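Long-range contact in thiamin pyrophosphokinase (Saccharomyces cerevisiae, PDB 1IG0), which makes thiamine diphosphate, the active cofactor form of vitamin B1, by transferring a pyrophosphate group from ATP to thiamine: residues I31-I43 and F55-C67. Residues are numbered along the deposited sequence; the frame is centred on the assembly and turned at random.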
loop_
_atom_site.group_PDB
_atom_site.type_symbol
_atom_site.label_atom_id
_atom_site.label_comp_id
_atom_site.label_asym_id
_atom_site.label_seq_id
_atom_site.Cartn_x
_atom_site.Cartn_y
_atom_site.Cartn_z
ATOM N N ILE B 31 -16.836 -11.252 3.376
ATOM C CA ILE B 31 -17.222 -10.600 4.621
ATOM C C ILE B 31 -18.151 -11.467 5.464
ATOM O O ILE B 31 -18.051 -11.487 6.690
ATOM C CB ILE B 31 -17.937 -9.263 4.335
ATOM C CG1 ILE B 31 -17.022 -8.354 3.512
ATOM C CG2 ILE B 31 -18.326 -8.583 5.643
ATOM C CD1 ILE B 31 -17.703 -7.099 2.998
ATOM N N HIS B 32 -19.057 -12.177 4.799
ATOM C CA HIS B 32 -20.011 -13.042 5.487
ATOM C C HIS B 32 -19.623 -14.508 5.295
ATOM O O HIS B 32 -19.962 -15.127 4.286
ATOM C CB HIS B 32 -21.424 -12.772 4.946
ATOM C CG HIS B 32 -22.514 -13.495 5.675
ATOM N ND1 HIS B 32 -23.819 -13.049 5.685
ATOM C CD2 HIS B 32 -22.505 -14.640 6.399
ATOM C CE1 HIS B 32 -24.566 -13.886 6.382
ATOM N NE2 HIS B 32 -23.792 -14.860 6.827
ATOM N N PRO B 33 -18.900 -15.080 6.272
ATOM C CA PRO B 33 -18.443 -16.473 6.248
ATOM C C PRO B 33 -19.580 -17.464 6.002
ATOM O O PRO B 33 -20.725 -17.215 6.380
ATOM C CB PRO B 33 -17.825 -16.655 7.632
ATOM C CG PRO B 33 -17.329 -15.284 7.963
ATOM C CD PRO B 33 -18.480 -14.419 7.521
ATOM N N ASN B 34 -19.259 -18.588 5.371
ATOM C CA ASN B 34 -20.260 -19.609 5.096
ATOM C C ASN B 34 -20.513 -20.409 6.370
ATOM O O ASN B 34 -19.621 -20.558 7.206
ATOM C CB ASN B 34 -19.786 -20.531 3.969
ATOM C CG ASN B 34 -19.549 -19.783 2.668
ATOM O OD1 ASN B 34 -20.402 -19.020 2.214
ATOM N ND2 ASN B 34 -18.391 -20.008 2.056
ATOM N N GLU B 35 -21.730 -20.922 6.512
ATOM C CA GLU B 35 -22.115 -21.679 7.696
ATOM C C GLU B 35 -21.235 -22.862 8.093
ATOM O O GLU B 35 -21.068 -23.132 9.282
ATOM C CB GLU B 35 -23.565 -22.167 7.565
ATOM C CG GLU B 35 -24.105 -22.283 6.140
ATOM C CD GLU B 35 -24.731 -20.990 5.643
ATOM O OE1 GLU B 35 -23.983 -20.061 5.275
ATOM O OE2 GLU B 35 -25.979 -20.902 5.629
ATOM N N ASP B 36 -20.666 -23.560 7.115
ATOM C CA ASP B 36 -19.849 -24.742 7.391
ATOM C C ASP B 36 -18.373 -24.482 7.699
ATOM O O ASP B 36 -17.661 -25.392 8.123
ATOM C CB ASP B 36 -19.938 -25.717 6.213
ATOM C CG ASP B 36 -19.534 -27.136 6.587
ATOM O OD1 ASP B 36 -18.781 -27.315 7.569
ATOM O OD2 ASP B 36 -19.960 -28.079 5.885
ATOM N N GLU B 37 -17.901 -23.257 7.501
ATOM C CA GLU B 37 -16.491 -22.972 7.749
ATOM C C GLU B 37 -16.232 -22.175 9.021
ATOM O O GLU B 37 -17.132 -21.535 9.564
ATOM C CB GLU B 37 -15.906 -22.224 6.551
ATOM C CG GLU B 37 -16.351 -20.775 6.436
ATOM C CD GLU B 37 -16.082 -20.192 5.062
ATOM O OE1 GLU B 37 -15.205 -20.727 4.354
ATOM O OE2 GLU B 37 -16.740 -19.197 4.694
ATOM N N ASN B 38 -14.994 -22.230 9.504
ATOM C CA ASN B 38 -14.615 -21.476 10.691
ATOM C C ASN B 38 -14.391 -20.042 10.238
ATOM O O ASN B 38 -14.210 -19.787 9.048
ATOM C CB ASN B 38 -13.331 -22.032 11.316
ATOM C CG ASN B 38 -13.576 -23.288 12.128
ATOM O OD1 ASN B 38 -14.508 -23.345 12.931
ATOM N ND2 ASN B 38 -12.732 -24.296 11.940
ATOM N N SER B 39 -14.405 -19.105 11.179
ATOM C CA SER B 39 -14.214 -17.705 10.832
ATOM C C SER B 39 -13.497 -16.928 11.923
ATOM O O SER B 39 -13.572 -17.270 13.103
ATOM C CB SER B 39 -15.565 -17.052 10.541
ATOM O OG SER B 39 -16.428 -17.154 11.657
ATOM N N THR B 40 -12.803 -15.874 11.512
ATOM C CA THR B 40 -12.066 -15.045 12.448
ATOM C C THR B 40 -11.978 -13.607 11.968
ATOM O O THR B 40 -11.817 -13.342 10.776
ATOM C CB THR B 40 -10.616 -15.560 12.645
ATOM O OG1 THR B 40 -10.644 -16.897 13.156
ATOM C CG2 THR B 40 -9.854 -14.664 13.618
ATOM N N LEU B 41 -12.102 -12.683 12.912
ATOM C CA LEU B 41 -11.976 -11.264 12.619
ATOM C C LEU B 41 -10.648 -10.874 13.254
ATOM O O LEU B 41 -10.501 -10.915 14.476
ATOM C CB LEU B 41 -13.108 -10.462 13.259
ATOM C CG LEU B 41 -12.972 -8.938 13.142
ATOM C CD1 LEU B 41 -12.970 -8.528 11.671
ATOM C CD2 LEU B 41 -14.117 -8.262 13.889
ATOM N N LEU B 42 -9.679 -10.515 12.423
ATOM C CA LEU B 42 -8.364 -10.137 12.915
ATOM C C LEU B 42 -8.177 -8.631 12.913
ATOM O O LEU B 42 -8.326 -7.979 11.880
ATOM C CB LEU B 42 -7.280 -10.787 12.054
ATOM C CG LEU B 42 -5.827 -10.393 12.325
ATOM C CD1 LEU B 42 -5.451 -10.742 13.758
ATOM C CD2 LEU B 42 -4.920 -11.117 11.336
ATOM N N ILE B 43 -7.849 -8.084 14.078
ATOM C CA ILE B 43 -7.631 -6.651 14.208
ATOM C C ILE B 43 -6.144 -6.383 14.371
ATOM O O ILE B 43 -5.526 -6.834 15.335
ATOM C CB ILE B 43 -8.372 -6.074 15.432
ATOM C CG1 ILE B 43 -9.861 -6.409 15.338
ATOM C CG2 ILE B 43 -8.183 -4.557 15.491
ATOM C CD1 ILE B 43 -10.675 -5.943 16.535
ATOM N N PHE B 55 -19.225 -2.544 11.903
ATOM C CA PHE B 55 -18.354 -3.249 12.836
ATOM C C PHE B 55 -19.150 -4.284 13.628
ATOM O O PHE B 55 -18.751 -5.443 13.730
ATOM C CB PHE B 55 -17.706 -2.258 13.806
ATOM C CG PHE B 55 -16.779 -2.903 14.799
ATOM C CD1 PHE B 55 -15.495 -3.285 14.428
ATOM C CD2 PHE B 55 -17.201 -3.149 16.101
ATOM C CE1 PHE B 55 -14.641 -3.904 15.339
ATOM C CE2 PHE B 55 -16.356 -3.768 17.020
ATOM C CZ PHE B 55 -15.073 -4.145 16.637
ATOM N N TYR B 56 -20.275 -3.851 14.187
ATOM C CA TYR B 56 -21.140 -4.723 14.973
ATOM C C TYR B 56 -21.541 -5.958 14.175
ATOM O O TYR B 56 -21.557 -7.073 14.697
ATOM C CB TYR B 56 -22.410 -3.973 15.387
ATOM C CG TYR B 56 -22.176 -2.697 16.166
ATOM C CD1 TYR B 56 -23.113 -1.663 16.132
ATOM C CD2 TYR B 56 -21.033 -2.524 16.946
ATOM C CE1 TYR B 56 -22.916 -0.485 16.851
ATOM C CE2 TYR B 56 -20.828 -1.350 17.673
ATOM C CZ TYR B 56 -21.773 -0.336 17.619
ATOM O OH TYR B 56 -21.578 0.828 18.326
ATOM N N LYS B 57 -21.873 -5.743 12.906
ATOM C CA LYS B 57 -22.297 -6.823 12.024
ATOM C C LYS B 57 -21.174 -7.799 11.694
ATOM O O LYS B 57 -21.349 -9.015 11.789
ATOM C CB LYS B 57 -22.868 -6.243 10.727
ATOM C CG LYS B 57 -23.449 -7.288 9.790
ATOM C CD LYS B 57 -24.538 -8.090 10.485
ATOM C CE LYS B 57 -25.159 -9.113 9.553
ATOM N NZ LYS B 57 -26.216 -9.907 10.239
ATOM N N ILE B 58 -20.025 -7.267 11.294
ATOM C CA ILE B 58 -18.879 -8.099 10.954
ATOM C C ILE B 58 -18.413 -8.885 12.175
ATOM O O ILE B 58 -17.950 -10.020 12.060
ATOM C CB ILE B 58 -17.719 -7.239 10.412
ATOM C CG1 ILE B 58 -18.094 -6.696 9.030
ATOM C CG2 ILE B 58 -16.440 -8.058 10.354
ATOM C CD1 ILE B 58 -17.088 -5.732 8.454
ATOM N N TRP B 59 -18.539 -8.276 13.348
ATOM C CA TRP B 59 -18.144 -8.940 14.582
ATOM C C TRP B 59 -19.078 -10.123 14.832
ATOM O O TRP B 59 -18.636 -11.222 15.162
ATOM C CB TRP B 59 -18.209 -7.953 15.754
ATOM C CG TRP B 59 -17.761 -8.530 17.067
ATOM C CD1 TRP B 59 -18.456 -9.391 17.867
ATOM C CD2 TRP B 59 -16.512 -8.287 17.727
ATOM N NE1 TRP B 59 -17.717 -9.699 18.987
ATOM C CE2 TRP B 59 -16.518 -9.037 18.925
ATOM C CE3 TRP B 59 -15.383 -7.513 17.420
ATOM C CZ2 TRP B 59 -15.444 -9.028 19.822
ATOM C CZ3 TRP B 59 -14.312 -7.504 18.314
ATOM C CH2 TRP B 59 -14.351 -8.263 19.499
ATOM N N LYS B 60 -20.374 -9.892 14.656
ATOM C CA LYS B 60 -21.370 -10.935 14.860
ATOM C C LYS B 60 -21.244 -12.046 13.818
ATOM O O LYS B 60 -21.558 -13.205 14.094
ATOM C CB LYS B 60 -22.777 -10.330 14.804
ATOM C CG LYS B 60 -23.889 -11.295 15.190
ATOM C CD LYS B 60 -25.247 -10.602 15.209
ATOM C CE LYS B 60 -26.341 -11.527 15.728
ATOM N NZ LYS B 60 -26.483 -12.751 14.890
ATOM N N LEU B 61 -20.779 -11.689 12.624
ATOM C CA LEU B 61 -20.627 -12.655 11.540
ATOM C C LEU B 61 -19.386 -13.536 11.651
ATOM O O LEU B 61 -19.238 -14.502 10.901
ATOM C CB LEU B 61 -20.612 -11.934 10.191
ATOM C CG LEU B 61 -21.950 -11.393 9.687
ATOM C CD1 LEU B 61 -21.734 -10.607 8.403
ATOM C CD2 LEU B 61 -22.907 -12.552 9.452
ATOM N N HIS B 62 -18.492 -13.205 12.574
ATOM C CA HIS B 62 -17.283 -13.998 12.747
ATOM C C HIS B 62 -17.216 -14.612 14.136
ATOM O O HIS B 62 -17.661 -14.015 15.114
ATOM C CB HIS B 62 -16.043 -13.144 12.474
ATOM C CG HIS B 62 -15.936 -12.694 11.049
ATOM N ND1 HIS B 62 -16.761 -11.733 10.510
ATOM C CD2 HIS B 62 -15.137 -13.113 10.039
ATOM C CE1 HIS B 62 -16.478 -11.579 9.228
ATOM N NE2 HIS B 62 -15.495 -12.406 8.919
ATOM N N ASP B 63 -16.665 -15.818 14.210
ATOM C CA ASP B 63 -16.558 -16.540 15.470
ATOM C C ASP B 63 -15.441 -16.034 16.377
ATOM O O ASP B 63 -15.703 -15.445 17.428
ATOM C CB ASP B 63 -16.371 -18.034 15.186
ATOM C CG ASP B 63 -16.146 -18.848 16.445
ATOM O OD1 ASP B 63 -16.680 -18.469 17.508
ATOM O OD2 ASP B 63 -15.446 -19.879 16.369
ATOM N N LEU B 64 -14.197 -16.263 15.971
ATOM C CA LEU B 64 -13.047 -15.839 16.760
ATOM C C LEU B 64 -12.614 -14.407 16.450
ATOM O O LEU B 64 -12.688 -13.959 15.307
ATOM C CB LEU B 64 -11.867 -16.785 16.509
ATOM C CG LEU B 64 -10.614 -16.579 17.367
ATOM C CD1 LEU B 64 -10.893 -17.025 18.793
ATOM C CD2 LEU B 64 -9.460 -17.382 16.793
ATOM N N LYS B 65 -12.172 -13.694 17.482
ATOM C CA LYS B 65 -11.683 -12.328 17.325
ATOM C C LYS B 65 -10.299 -12.253 17.949
ATOM O O LYS B 65 -10.120 -12.568 19.127
ATOM C CB LYS B 65 -12.605 -11.314 18.009
ATOM C CG LYS B 65 -13.967 -11.151 17.358
ATOM C CD LYS B 65 -14.931 -12.236 17.801
ATOM C CE LYS B 65 -16.297 -12.045 17.167
ATOM N NZ LYS B 65 -17.281 -13.016 17.713
ATOM N N VAL B 66 -9.321 -11.836 17.154
ATOM C CA VAL B 66 -7.949 -11.745 17.631
ATOM C C VAL B 66 -7.372 -10.346 17.463
ATOM O O VAL B 66 -7.565 -9.702 16.432
ATOM C CB VAL B 66 -7.039 -12.749 16.879
ATOM C CG1 VAL B 66 -5.592 -12.585 17.319
ATOM C CG2 VAL B 66 -7.512 -14.175 17.138
ATOM N N CYS B 67 -6.670 -9.885 18.493
ATOM C CA CYS B 67 -6.030 -8.577 18.475
ATOM C C CYS B 67 -4.521 -8.762 18.423
ATOM O O CYS B 67 -3.951 -9.494 19.234
ATOM C CB CYS B 67 -6.395 -7.775 19.727
ATOM S SG CYS B 67 -8.019 -6.999 19.685
HETATM O O HOH W 1 -21.351 -15.699 9.366
HETATM O O HOH W 2 -15.594 -20.679 13.483
#
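P33 CG rests over one face of the H62 imidazole, 3.5 Å from H62 NE2 and offset toward the ring's rim, while S39 CB and the T40 carbonyl approach the same ring obliquely. H62 ND1 donates to I58 O (2.6 Å), which fixes the rotation of the ring and ties it to the last turn of helix 52-61. Cutting H62 back to an alanine removes both ring and donor, which is likely to open a gap under P33 and leave I58 O without its mate from this side chain. One residue before H62, L61 CD2 sits 3.6 Å from the centroid of the H32 ring, almost straight above the face. S39 OG, turned between its backbone N and carbonyl carbon (chi1 58°), accepts a bond from D63 N (2.9 Å) where the chain leaves the helix. L41 spreads its methyls over the helix, CD1 on I58 CG2 (3.7 Å) and CD2 on W59 CE3 (3.8 Å). Four backbone bonds, from L64 N to S39 O through I43 N to V66 O, then join the strands in parallel. Behind the helix-facing layer, T40 packs on helix 126-139 across the sheet. Strand 38-43, helix 52-61 and strand 64-68 thus form a beta-alpha-beta unit of the alpha-beta-alpha catalytic domain.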